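Local coordinates for periplasmic binding protein/LacI transcriptional regulator (Clostridium phytofermentans, PDB 3BRS) that probably binds a sugar between two alpha/beta domains and hands it to a membrane transporter, as periplasmic binding proteins of the LacI-like family do, at residues V123-V128 with G156-S161; G135-V140 with D179-L184; K163-Y168 with Y188-V193; S192-L197 with A216-V221; F238-V243 with C274-K279. All blocks are in the same frame, centred on the assembly; numbering follows the deposited sequence.

Contact 1 (V123-V128 with G156-S161)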
# COMPACT_ATOMS: atom_id res chain seq x y z
N VAL A 123 2.78 -12.66 -14.13
CA VAL A 123 1.45 -13.00 -14.69
C VAL A 123 1.21 -12.20 -16.01
O VAL A 123 0.76 -12.75 -17.00
CB VAL A 123 0.32 -12.71 -13.62
CG1 VAL A 123 -1.08 -12.72 -14.28
CG2 VAL A 123 0.38 -13.70 -12.44
N THR A 124 1.52 -10.89 -15.97
CA THR A 124 1.26 -9.96 -17.06
C THR A 124 2.11 -10.33 -18.26
O THR A 124 1.63 -10.29 -19.40
CB THR A 124 1.47 -8.47 -16.68
OG1 THR A 124 0.73 -8.13 -15.49
CG2 THR A 124 0.94 -7.59 -17.78
N LYS A 125 3.38 -10.71 -18.04
CA LYS A 125 4.25 -11.21 -19.14
C LYS A 125 3.60 -12.37 -19.82
O LYS A 125 3.59 -12.43 -21.03
CB LYS A 125 5.59 -11.66 -18.55
CG LYS A 125 6.71 -11.95 -19.55
CD LYS A 125 7.95 -12.18 -18.73
CE LYS A 125 9.22 -12.29 -19.57
NZ LYS A 125 10.31 -12.91 -18.72
N ASN A 126 3.02 -13.31 -19.08
CA ASN A 126 2.38 -14.41 -19.78
C ASN A 126 1.13 -13.94 -20.58
O ASN A 126 0.87 -14.44 -21.68
CB ASN A 126 2.02 -15.47 -18.79
CG ASN A 126 1.47 -16.72 -19.44
OD1 ASN A 126 2.06 -17.30 -20.36
ND2 ASN A 126 0.35 -17.18 -18.94
N LEU A 127 0.37 -12.96 -20.07
CA LEU A 127 -0.81 -12.49 -20.84
C LEU A 127 -0.50 -11.81 -22.18
O LEU A 127 -1.23 -11.98 -23.16
CB LEU A 127 -1.70 -11.58 -19.99
CG LEU A 127 -2.30 -12.22 -18.75
CD1 LEU A 127 -2.92 -11.14 -17.92
CD2 LEU A 127 -3.32 -13.30 -19.13
N VAL A 128 0.58 -11.05 -22.24
CA VAL A 128 0.99 -10.39 -23.49
C VAL A 128 2.09 -11.20 -24.29
O VAL A 128 2.83 -10.63 -25.11
CB VAL A 128 1.41 -8.91 -23.24
CG1 VAL A 128 0.38 -8.22 -22.40
CG2 VAL A 128 2.65 -8.88 -22.52
N GLY A 156 9.43 -8.07 -12.98
CA GLY A 156 8.78 -9.33 -13.38
C GLY A 156 8.42 -9.36 -14.88
O GLY A 156 8.10 -10.45 -15.42
N LEU A 157 8.48 -8.21 -15.58
CA LEU A 157 8.14 -8.21 -17.05
C LEU A 157 9.36 -8.51 -17.93
O LEU A 157 9.20 -8.90 -19.10
CB LEU A 157 7.45 -6.92 -17.50
CG LEU A 157 5.95 -6.73 -17.17
CD1 LEU A 157 5.51 -5.24 -17.03
CD2 LEU A 157 5.06 -7.44 -18.15
N SER A 158 10.58 -8.34 -17.34
CA SER A 158 11.85 -8.70 -18.04
C SER A 158 11.98 -7.84 -19.28
O SER A 158 11.84 -6.59 -19.21
CB SER A 158 11.79 -10.12 -18.58
OG SER A 158 12.09 -11.08 -17.62
N ASP A 159 12.22 -8.54 -20.41
CA ASP A 159 12.29 -7.94 -21.75
C ASP A 159 10.99 -7.23 -22.15
O ASP A 159 11.01 -6.08 -22.63
CB ASP A 159 12.76 -8.96 -22.80
CG ASP A 159 12.00 -10.29 -22.73
OD1 ASP A 159 12.16 -11.05 -21.76
OD2 ASP A 159 11.22 -10.58 -23.66
N ASP A 160 9.86 -7.87 -21.88
CA ASP A 160 8.55 -7.25 -22.06
C ASP A 160 8.19 -5.95 -21.29
O ASP A 160 7.04 -5.50 -21.33
CB ASP A 160 7.49 -8.34 -21.81
CG ASP A 160 7.70 -9.54 -22.72
OD1 ASP A 160 8.18 -9.27 -23.83
OD2 ASP A 160 7.40 -10.71 -22.37
N SER A 161 9.13 -5.32 -20.59
CA SER A 161 8.77 -4.15 -19.76
C SER A 161 8.57 -2.88 -20.61
O SER A 161 7.94 -1.89 -20.19
CB SER A 161 9.76 -3.95 -18.60
OG SER A 161 10.84 -3.19 -19.09

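Contact 2 (G135-V140 with D179-L184)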
# COMPACT_ATOMS: atom_id res chain seq x y z
N GLY A 135 -1.39 -1.18 -19.75
CA GLY A 135 -1.50 0.15 -19.12
C GLY A 135 -1.44 -0.02 -17.63
O GLY A 135 -1.99 -1.00 -17.07
N VAL A 136 -0.80 0.93 -16.96
CA VAL A 136 -0.76 0.89 -15.50
C VAL A 136 -1.43 2.07 -14.78
O VAL A 136 -1.19 3.26 -15.07
CB VAL A 136 0.68 0.87 -14.99
CG1 VAL A 136 0.81 0.60 -13.48
CG2 VAL A 136 1.51 -0.14 -15.77
N ILE A 137 -2.26 1.72 -13.82
CA ILE A 137 -2.79 2.71 -12.88
C ILE A 137 -2.10 2.48 -11.52
O ILE A 137 -2.32 1.41 -10.78
CB ILE A 137 -4.32 2.67 -12.68
CG1 ILE A 137 -5.10 2.75 -13.98
CG2 ILE A 137 -4.74 3.88 -11.73
CD1 ILE A 137 -4.63 3.98 -14.92
N SER A 138 -1.28 3.48 -11.20
CA SER A 138 -0.65 3.60 -9.90
C SER A 138 -1.43 4.57 -9.02
O SER A 138 -2.46 5.14 -9.42
CB SER A 138 0.81 3.99 -9.99
OG SER A 138 1.43 3.66 -8.75
N PHE A 139 -0.95 4.69 -7.80
CA PHE A 139 -1.56 5.48 -6.79
C PHE A 139 -0.67 6.72 -6.45
O PHE A 139 -0.63 7.71 -7.22
CB PHE A 139 -1.98 4.64 -5.58
CG PHE A 139 -0.93 3.71 -4.97
CD1 PHE A 139 -0.52 2.54 -5.64
CD2 PHE A 139 -0.52 3.88 -3.65
CE1 PHE A 139 0.43 1.60 -5.08
CE2 PHE A 139 0.39 2.96 -3.02
CZ PHE A 139 0.86 1.77 -3.74
N VAL A 140 0.13 6.65 -5.38
CA VAL A 140 0.81 7.92 -4.91
C VAL A 140 2.22 7.72 -5.23
O VAL A 140 2.86 6.93 -4.59
CB VAL A 140 0.67 8.27 -3.38
CG1 VAL A 140 1.51 9.62 -3.02
CG2 VAL A 140 -0.74 8.54 -3.09
N ASP A 179 -11.07 7.86 -14.52
CA ASP A 179 -10.61 8.82 -15.57
C ASP A 179 -9.35 8.42 -16.28
O ASP A 179 -9.31 8.46 -17.48
CB ASP A 179 -10.30 10.14 -14.94
CG ASP A 179 -11.52 10.84 -14.50
OD1 ASP A 179 -12.64 10.26 -14.57
OD2 ASP A 179 -11.34 12.01 -14.11
N GLY A 180 -8.31 8.07 -15.54
CA GLY A 180 -6.97 7.74 -16.17
C GLY A 180 -7.07 6.46 -16.95
O GLY A 180 -6.40 6.28 -17.95
N THR A 181 -7.92 5.55 -16.50
CA THR A 181 -8.20 4.32 -17.26
C THR A 181 -8.92 4.61 -18.58
O THR A 181 -8.59 4.07 -19.67
CB THR A 181 -9.08 3.39 -16.40
OG1 THR A 181 -8.29 2.98 -15.25
CG2 THR A 181 -9.32 2.14 -17.13
N VAL A 182 -9.93 5.48 -18.48
CA VAL A 182 -10.61 5.89 -19.68
C VAL A 182 -9.61 6.56 -20.60
O VAL A 182 -9.60 6.27 -21.78
CB VAL A 182 -11.80 6.84 -19.35
CG1 VAL A 182 -12.30 7.55 -20.64
CG2 VAL A 182 -12.97 5.99 -18.69
N GLU A 183 -8.77 7.45 -20.08
CA GLU A 183 -7.80 8.17 -20.95
C GLU A 183 -6.82 7.22 -21.63
O GLU A 183 -6.62 7.26 -22.85
CB GLU A 183 -7.06 9.26 -20.16
CG GLU A 183 -5.90 9.91 -20.93
CD GLU A 183 -5.22 11.06 -20.16
OE1 GLU A 183 -5.01 10.91 -18.92
OE2 GLU A 183 -4.94 12.11 -20.78
N LEU A 184 -6.24 6.31 -20.86
CA LEU A 184 -5.31 5.35 -21.46
C LEU A 184 -5.96 4.45 -22.48
O LEU A 184 -5.38 4.26 -23.55
CB LEU A 184 -4.66 4.44 -20.39
CG LEU A 184 -3.38 4.79 -19.61
CD1 LEU A 184 -3.34 6.24 -19.17
CD2 LEU A 184 -3.28 3.84 -18.43

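Contact 3 (K163-Y168 with Y188-V193)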
# COMPACT_ATOMS: atom_id res chain seq x y z
N LYS A 163 6.60 -3.06 -23.05
CA LYS A 163 5.23 -3.16 -23.44
C LYS A 163 4.31 -2.24 -22.58
O LYS A 163 3.20 -1.96 -22.99
CB LYS A 163 4.78 -4.63 -23.42
CG LYS A 163 5.24 -5.41 -24.65
CD LYS A 163 4.65 -6.81 -24.66
CE LYS A 163 4.73 -7.45 -26.06
NZ LYS A 163 3.40 -8.05 -26.53
N ILE A 164 4.76 -1.77 -21.43
CA ILE A 164 4.02 -0.76 -20.69
C ILE A 164 3.92 0.50 -21.51
O ILE A 164 4.93 1.15 -21.84
CB ILE A 164 4.72 -0.41 -19.36
CG1 ILE A 164 4.92 -1.68 -18.55
CG2 ILE A 164 3.92 0.70 -18.60
CD1 ILE A 164 5.56 -1.41 -17.15
N GLU A 165 2.67 0.86 -21.82
CA GLU A 165 2.37 1.97 -22.68
C GLU A 165 2.44 3.26 -21.92
O GLU A 165 2.94 4.32 -22.40
CB GLU A 165 0.95 1.78 -23.16
CG GLU A 165 0.69 2.46 -24.40
CD GLU A 165 1.05 1.65 -25.61
OE1 GLU A 165 0.43 0.59 -25.82
OE2 GLU A 165 1.87 2.16 -26.40
N ALA A 166 1.91 3.18 -20.72
CA ALA A 166 1.81 4.33 -19.88
C ALA A 166 1.50 3.98 -18.44
O ALA A 166 0.83 2.93 -18.11
CB ALA A 166 0.76 5.30 -20.44
N ILE A 167 1.98 4.88 -17.58
CA ILE A 167 1.66 4.79 -16.15
C ILE A 167 0.97 6.01 -15.66
O ILE A 167 1.52 7.11 -15.74
CB ILE A 167 2.86 4.50 -15.21
CG1 ILE A 167 3.68 3.35 -15.81
CG2 ILE A 167 2.29 4.08 -13.82
CD1 ILE A 167 4.74 2.73 -14.96
N TYR A 168 -0.23 5.81 -15.19
CA TYR A 168 -1.10 6.95 -14.68
C TYR A 168 -1.14 6.88 -13.15
O TYR A 168 -1.39 5.79 -12.59
CB TYR A 168 -2.50 6.87 -15.28
CG TYR A 168 -3.43 7.98 -14.85
CD1 TYR A 168 -4.21 7.85 -13.69
CD2 TYR A 168 -3.53 9.18 -15.56
CE1 TYR A 168 -5.04 8.87 -13.22
CE2 TYR A 168 -4.41 10.25 -15.09
CZ TYR A 168 -5.14 10.08 -13.92
OH TYR A 168 -6.05 11.11 -13.42
N TYR A 188 -4.58 4.40 -26.20
CA TYR A 188 -3.85 3.23 -26.62
C TYR A 188 -4.82 2.05 -26.77
O TYR A 188 -5.00 1.25 -25.83
CB TYR A 188 -2.66 2.92 -25.69
CG TYR A 188 -1.84 4.14 -25.25
CD1 TYR A 188 -0.82 4.63 -26.06
CD2 TYR A 188 -2.06 4.79 -24.05
CE1 TYR A 188 -0.06 5.74 -25.69
CE2 TYR A 188 -1.34 5.89 -23.70
CZ TYR A 188 -0.32 6.37 -24.54
OH TYR A 188 0.47 7.47 -24.26
N PRO A 189 -5.44 1.93 -27.96
CA PRO A 189 -6.31 0.78 -28.27
C PRO A 189 -5.58 -0.56 -28.33
O PRO A 189 -6.21 -1.64 -28.30
CB PRO A 189 -6.93 1.15 -29.64
CG PRO A 189 -5.92 2.13 -30.26
CD PRO A 189 -5.38 2.91 -29.06
N ASP A 190 -4.25 -0.52 -28.40
CA ASP A 190 -3.47 -1.74 -28.24
C ASP A 190 -3.32 -2.30 -26.83
O ASP A 190 -2.80 -3.40 -26.67
CB ASP A 190 -2.10 -1.67 -28.94
CG ASP A 190 -1.30 -0.45 -28.57
OD1 ASP A 190 -1.66 0.35 -27.67
OD2 ASP A 190 -0.27 -0.29 -29.22
N ILE A 191 -3.81 -1.62 -25.79
CA ILE A 191 -3.69 -2.18 -24.42
C ILE A 191 -4.69 -3.35 -24.23
O ILE A 191 -5.88 -3.22 -24.42
CB ILE A 191 -3.92 -1.07 -23.37
CG1 ILE A 191 -2.70 -0.12 -23.23
CG2 ILE A 191 -4.37 -1.64 -22.06
CD1 ILE A 191 -3.02 1.21 -22.54
N SER A 192 -4.22 -4.52 -23.85
CA SER A 192 -5.03 -5.69 -23.67
C SER A 192 -4.96 -6.13 -22.20
O SER A 192 -5.61 -7.12 -21.83
CB SER A 192 -4.41 -6.81 -24.50
OG SER A 192 -3.08 -7.04 -24.00
N VAL A 193 -4.13 -5.45 -21.39
CA VAL A 193 -3.97 -5.74 -19.96
C VAL A 193 -3.81 -4.41 -19.25
O VAL A 193 -2.90 -3.64 -19.57
CB VAL A 193 -2.70 -6.61 -19.58
CG1 VAL A 193 -2.81 -7.06 -18.14
CG2 VAL A 193 -2.58 -7.91 -20.38

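Contact 4 (S192-L197 with A216-V221)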
# COMPACT_ATOMS: atom_id res chain seq x y z
N SER A 192 -4.22 -4.52 -23.85
CA SER A 192 -5.03 -5.69 -23.67
C SER A 192 -4.96 -6.13 -22.20
O SER A 192 -5.61 -7.12 -21.83
CB SER A 192 -4.41 -6.81 -24.50
OG SER A 192 -3.08 -7.04 -24.00
N VAL A 193 -4.13 -5.45 -21.39
CA VAL A 193 -3.97 -5.74 -19.96
C VAL A 193 -3.81 -4.41 -19.25
O VAL A 193 -2.90 -3.64 -19.57
CB VAL A 193 -2.70 -6.61 -19.58
CG1 VAL A 193 -2.81 -7.06 -18.14
CG2 VAL A 193 -2.58 -7.91 -20.38
N MET A 194 -4.71 -4.14 -18.32
CA MET A 194 -4.54 -3.10 -17.34
C MET A 194 -4.00 -3.59 -15.97
O MET A 194 -4.40 -4.65 -15.41
CB MET A 194 -5.86 -2.32 -17.18
CG MET A 194 -6.19 -1.52 -18.44
SD MET A 194 -5.27 0.12 -18.62
CE MET A 194 -5.19 0.78 -17.00
N VAL A 195 -3.06 -2.81 -15.42
CA VAL A 195 -2.55 -3.15 -14.04
C VAL A 195 -2.95 -2.10 -13.03
O VAL A 195 -2.65 -0.91 -13.21
CB VAL A 195 -1.03 -3.31 -14.07
CG1 VAL A 195 -0.51 -3.84 -12.75
CG2 VAL A 195 -0.64 -4.26 -15.19
N GLY A 196 -3.62 -2.47 -11.95
CA GLY A 196 -3.90 -1.51 -10.84
C GLY A 196 -3.01 -1.90 -9.68
O GLY A 196 -3.05 -3.05 -9.21
N LEU A 197 -2.24 -0.94 -9.13
CA LEU A 197 -1.19 -1.27 -8.11
C LEU A 197 -1.71 -1.21 -6.61
O LEU A 197 -1.03 -1.52 -5.62
CB LEU A 197 0.07 -0.39 -8.35
CG LEU A 197 0.90 -0.86 -9.60
CD1 LEU A 197 2.23 0.01 -9.60
CD2 LEU A 197 1.08 -2.41 -9.51
N ALA A 216 -14.14 -8.17 -22.29
CA ALA A 216 -13.60 -9.36 -22.88
C ALA A 216 -12.56 -8.98 -23.91
O ALA A 216 -12.14 -9.82 -24.67
CB ALA A 216 -14.67 -10.22 -23.47
N LYS A 217 -12.16 -7.71 -23.93
CA LYS A 217 -10.99 -7.31 -24.68
C LYS A 217 -9.80 -6.94 -23.79
O LYS A 217 -8.66 -7.25 -24.13
CB LYS A 217 -11.32 -6.14 -25.61
CG LYS A 217 -11.91 -6.59 -26.95
CD LYS A 217 -12.36 -5.42 -27.79
CE LYS A 217 -13.90 -5.36 -27.97
NZ LYS A 217 -14.36 -4.15 -28.77
N VAL A 218 -10.07 -6.26 -22.68
CA VAL A 218 -9.04 -5.84 -21.75
C VAL A 218 -9.15 -6.62 -20.42
O VAL A 218 -10.18 -6.57 -19.75
CB VAL A 218 -9.06 -4.30 -21.56
CG1 VAL A 218 -8.01 -3.76 -20.44
CG2 VAL A 218 -8.92 -3.63 -22.98
N LYS A 219 -8.10 -7.36 -20.09
CA LYS A 219 -7.93 -7.99 -18.79
C LYS A 219 -7.17 -7.10 -17.77
O LYS A 219 -6.33 -6.27 -18.12
CB LYS A 219 -7.22 -9.30 -18.97
CG LYS A 219 -8.11 -10.41 -19.63
CD LYS A 219 -7.15 -11.53 -20.07
CE LYS A 219 -7.76 -12.60 -20.93
NZ LYS A 219 -6.76 -13.00 -21.98
N LEU A 220 -7.50 -7.36 -16.51
CA LEU A 220 -7.12 -6.58 -15.38
C LEU A 220 -6.51 -7.51 -14.35
O LEU A 220 -6.99 -8.62 -14.03
CB LEU A 220 -8.34 -5.83 -14.83
CG LEU A 220 -8.24 -5.01 -13.52
CD1 LEU A 220 -7.20 -3.84 -13.59
CD2 LEU A 220 -9.60 -4.45 -13.13
N VAL A 221 -5.36 -7.06 -13.88
CA VAL A 221 -4.65 -7.72 -12.80
C VAL A 221 -4.30 -6.61 -11.82
O VAL A 221 -4.22 -5.41 -12.20
CB VAL A 221 -3.33 -8.40 -13.33
CG1 VAL A 221 -3.66 -9.54 -14.29
CG2 VAL A 221 -2.46 -7.44 -14.05

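Contact 5 (F238-V243 with C274-K279)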
# COMPACT_ATOMS: atom_id res chain seq x y z
N PHE A 238 -11.35 -9.52 -12.65
CA PHE A 238 -9.92 -9.50 -12.42
C PHE A 238 -9.46 -10.82 -12.97
O PHE A 238 -10.20 -11.82 -12.86
CB PHE A 238 -9.65 -9.44 -10.93
CG PHE A 238 -9.90 -8.07 -10.35
CD1 PHE A 238 -10.96 -7.85 -9.48
CD2 PHE A 238 -9.11 -6.99 -10.74
CE1 PHE A 238 -11.20 -6.56 -8.94
CE2 PHE A 238 -9.33 -5.70 -10.23
CZ PHE A 238 -10.37 -5.47 -9.34
N GLU A 239 -8.28 -10.91 -13.57
CA GLU A 239 -7.85 -12.28 -13.64
C GLU A 239 -6.58 -12.80 -12.86
O GLU A 239 -6.30 -14.00 -12.82
CB GLU A 239 -8.20 -12.94 -14.95
CG GLU A 239 -7.70 -12.25 -16.12
CD GLU A 239 -6.23 -12.37 -16.13
OE1 GLU A 239 -5.57 -11.32 -15.96
OE2 GLU A 239 -5.73 -13.51 -16.31
N ALA A 240 -5.90 -11.92 -12.18
CA ALA A 240 -5.07 -12.34 -11.09
C ALA A 240 -5.04 -11.24 -10.08
O ALA A 240 -5.16 -10.06 -10.43
CB ALA A 240 -3.68 -12.68 -11.56
N MET A 241 -4.87 -11.59 -8.80
CA MET A 241 -4.62 -10.54 -7.81
C MET A 241 -3.65 -11.02 -6.73
O MET A 241 -3.72 -12.25 -6.29
CB MET A 241 -5.90 -10.02 -7.16
CG MET A 241 -6.79 -10.99 -6.36
SD MET A 241 -8.28 -10.22 -5.52
CE MET A 241 -9.01 -9.38 -6.92
N VAL A 242 -2.72 -10.10 -6.35
CA VAL A 242 -1.86 -10.27 -5.20
C VAL A 242 -2.63 -9.64 -3.99
O VAL A 242 -3.14 -8.52 -4.04
CB VAL A 242 -0.44 -9.68 -5.37
CG1 VAL A 242 0.39 -10.02 -4.13
CG2 VAL A 242 0.29 -10.27 -6.61
N VAL A 243 -2.75 -10.40 -2.92
CA VAL A 243 -3.57 -10.03 -1.77
C VAL A 243 -2.59 -9.88 -0.63
O VAL A 243 -1.68 -10.72 -0.51
CB VAL A 243 -4.49 -11.27 -1.51
CG1 VAL A 243 -5.00 -11.27 -0.13
CG2 VAL A 243 -5.56 -11.30 -2.52
N CYS A 274 2.17 -12.10 1.41
CA CYS A 274 1.06 -11.85 0.43
C CYS A 274 0.85 -13.12 -0.42
O CYS A 274 1.67 -14.01 -0.32
CB CYS A 274 1.38 -10.63 -0.45
SG CYS A 274 2.75 -11.02 -1.49
N ALA A 275 -0.27 -13.26 -1.13
CA ALA A 275 -0.51 -14.41 -2.01
C ALA A 275 -1.02 -13.99 -3.39
O ALA A 275 -1.70 -13.00 -3.52
CB ALA A 275 -1.47 -15.42 -1.38
N LEU A 276 -0.68 -14.76 -4.41
CA LEU A 276 -1.18 -14.56 -5.76
C LEU A 276 -2.29 -15.60 -6.06
O LEU A 276 -2.01 -16.81 -6.04
CB LEU A 276 -0.07 -14.75 -6.79
CG LEU A 276 -0.43 -14.69 -8.28
CD1 LEU A 276 -0.74 -13.27 -8.71
CD2 LEU A 276 0.69 -15.15 -9.15
N ILE A 277 -3.48 -15.09 -6.40
CA ILE A 277 -4.60 -15.86 -6.83
C ILE A 277 -4.95 -15.53 -8.27
O ILE A 277 -4.90 -14.41 -8.69
CB ILE A 277 -5.85 -15.58 -5.98
CG1 ILE A 277 -5.50 -14.91 -4.66
CG2 ILE A 277 -6.55 -16.92 -5.67
CD1 ILE A 277 -6.65 -14.94 -3.68
N THR A 278 -5.46 -16.50 -9.00
CA THR A 278 -5.41 -16.43 -10.43
C THR A 278 -6.69 -17.12 -10.89
O THR A 278 -7.09 -18.11 -10.27
CB THR A 278 -4.10 -17.25 -10.85
OG1 THR A 278 -3.08 -16.32 -11.29
CG2 THR A 278 -4.34 -18.25 -11.85
N LYS A 279 -7.32 -16.55 -11.92
CA LYS A 279 -8.53 -17.07 -12.47
C LYS A 279 -8.16 -17.86 -13.71
O LYS A 279 -7.52 -17.34 -14.62
CB LYS A 279 -9.47 -15.94 -12.83
CG LYS A 279 -10.60 -16.33 -13.71
CD LYS A 279 -11.85 -15.59 -13.34
CE LYS A 279 -13.01 -16.09 -14.19
NZ LYS A 279 -14.29 -15.97 -13.46

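Contact 1 (V123-V128 with G156-S161)
Lys125 reaches from helix 113-127 to Leu157 at the end of helix 144-157 and to Asp160 in the short 3-10 turn that follows; the two helices lie side by side on one face of the sheet in an alpha/beta domain of the periplasmic binding protein fold. A long aliphatic chain with a charged end suits this helix rim. With CG turned opposite the backbone N (chi1 -168°) and the remaining torsions extended, the chain stands straight out and runs past the Leu157 carbonyl oxygen, CE lying 3.4 Å from Leu157 O. Asp160 comes at it crosswise: its OD2 sits 3.2 Å from Lys125 CG, against the methylenes and not the ammonium. The nearby carboxylates, including Asp159, whose OD1 is 4.0 Å from Lys125 NZ, probably still steady the positive charge without forming a salt bridge. Leu157 works on the buried side. Its CD2 branch packs beside the helix backbone, 3.7 Å from Lys125 N, and meets Thr124 CB at 4.0 Å, while Thr124 OG1 is bonded back to Ile120 O. The same leucine touches Ile134 of strand 133-138, joining the helix pair to the sheet. At the solvent edge, Lys125 NZ donates to Ser158 OG at 2.8 Å.

Contact 2 (G135-V140 with D179-L184)
Ile137 turns CG1 away from its own carbonyl carbon (chi1 -54°) and then bends again at chi2 (-50°), which delivers CG1 and CD1 to Thr181 and Leu184 of the helix above. This is strand-on-helix packing within a beta-alpha-beta crossover: helix 174-187 links strands 164-169 and 191-196, and on its way spans strand 133-138, which lies between them in the sheet. The short segments of strand and helix run nearly antiparallel, at 164°, with axes 9.0 Å apart. Two glycines let the layers come close. Gly135 has no side chain, and Leu184 CD2 settles 4.2 Å from its CA; on the helix, Gly180 presents bare backbone, its C lying 4.0 Å from Ile137 CD1, while Tyr168 packs against the same glycine. A branched isoleucine suits the strand because its gamma branch fills the space between sheet and helix without disturbing the extended backbone. The Ile137 and Leu184 chains lie alongside, pointing opposite ways, CD1 meeting CD2 at 3.8 Å. Thr181 lies crosswise to the isoleucine. Its hydroxyl can be buried here because OG1 is hydrogen-bonded to Ala177 O one helical turn back, and the isoleucine then touches it only as a neighbour, with Ile137 CG1 3.4 Å from Thr181 OG1.

Contact 3 (K163-Y168 with Y188-V193)
A type I beta turn, Tyr188 to Ile191, brings the chain from helix 174-187 into strand 191-196 and lays Tyr188 and Asp190 against Glu165 at the start of strand 164-169. Glu165 CG stands over one face of the Tyr188 ring in a CH-pi arrangement, although the carbons are modelled too close for the exact spacing to be trusted. The bend at chi2 (86°) swings the carboxylate back alongside the ring, and chi3 (64°) leaves the two planes only 8° apart. This also carries Glu165 OE1 to within 2.8 Å of Asp190 OD1. Both are acceptors, and such proximity would probably raise the proton affinity of one carboxylate; Lys133, in a long, weak ion pair with Glu165 OE2, may ease the repulsion. Ala166, small enough to sit close, approaches the ring obliquely, its CB 3.9 Å from Tyr188 CE2. Deeper in, Glu165 CB packs on Ile191 CD1 at 4.1 Å, an apolar base below the charged surface. Strand 133-138 lies between the two segments in the sheet, bonding Ile134 to Glu165 and Lys133 to Asp190 through the backbone, while Ile191 leans on Leu185 of helix 174-187 and Lys163 reaches the Val128 carbonyl after helix 113-127.

Contact 4 (S192-L197 with A216-V221)
Met194 is held through both its backbone N and its O by strand 219-224: its N donates to Lys219 O at 2.7 Å, and its O accepts from Val221 N at 3.0 Å. These are neighbouring parallel strands of a beta-alpha-beta unit, connected by helix 199-211, and Gly196 N extends the ladder to Val221 O at 3.0 Å. The interior end is dense on both faces. On the Met194 side, a chain bent at chi2 and chi3 packs its CG against Val218 CG1 at 3.5 Å, while Leu220 CD1 touches Met194 CB at 4.1 Å; helix 199-211 covers this face. A flexible thioether suits the spot because it can fold back, here onto Ile137 of the next strand. On the Val193 side, beta-branched valines fit the extended backbone, and Val221 CG2 meets Val195 CG2 at 3.8 Å, with helix 113-127 above. The other end is looser in its side chains. Lys219 turns its long chain out to solvent, and Lys217 is likewise exposed, although the backbone ladder persists there, with Lys219 N bonded to Ser192 O at 3.0 Å. Buried amides thus find backbone partners amid hydrocarbon, and the lysine charges stay where water can solvate them.

Contact 5 (F238-V243 with C274-K279)
Val242 faces Leu276 across two antiparallel strands, and its carbons divide among three neighbours. CB lies 4.0 Å from Ala275 O. With CG1 swung opposite the backbone N (chi1 -176°), that methyl also lies against Ala275 O and reaches 3.7 Å from Cys274 SG, so the thiol serves as an apolar surface. CG2 takes the other direction and meets Leu276 CD1 at 3.8 Å, the two side chains crossing at a slant. Beta-branching suits Val242, which lies in a buried strand where Ile120 of helix 113-127 presses on the same face. The pairing is that of the edge of a mixed sheet: strand 275-278, the last of the chain, runs antiparallel to 240-243, whereas the other strands are parallel, and it arrives after the chain has visited the second sheet through strand 269-271. Val242 and Leu276 form a non-hydrogen-bonded pair; on either side lie hydrogen-bonded ones. Met241 and Ile277 exchange two bonds, Met241 N to Ile277 O at 2.8 Å and Ile277 N to Met241 O at 2.9 Å, the second nearly straight with an angle of 177° at its hydrogen. Val243 and Ala275 bond reciprocally in the same way. On the opposite face from Val242, Val243 CG2 packs on Ile277 CD1 at 4.0 Å, and both side chains touch Met227. Small Ala240 lets Leu276 CD1 come alongside its CB at 4.1 Å. Where the strand ends, Lys279 N donates to Glu239 O at 2.9 Å, and the lysine chain packs its CB on Glu239 CB before its end leads away from the strand pair.

In the fold
All five contacts lie in one domain, built round the mixed sheet ordered 164-169, 133-138, 191-196, 219-224, 240-243, 275-278. Contacts 2, 3 and 4 are close neighbours, with centres 9 to 11 Å apart, and contacts 3 and 4 share Ser192 and Val193. Contact 5 forms the far edge, its centre about 20 Å from those of contacts 2 and 3. Contact 1 places helices on one sheet face, and contact 2 places helix 174-187 on the other. Along the chain, contacts 1 and 2 interleave, as do 2 and 3; contact 5 comes last, so the chain's end completes a domain probably responsible for half of the ligand cleft.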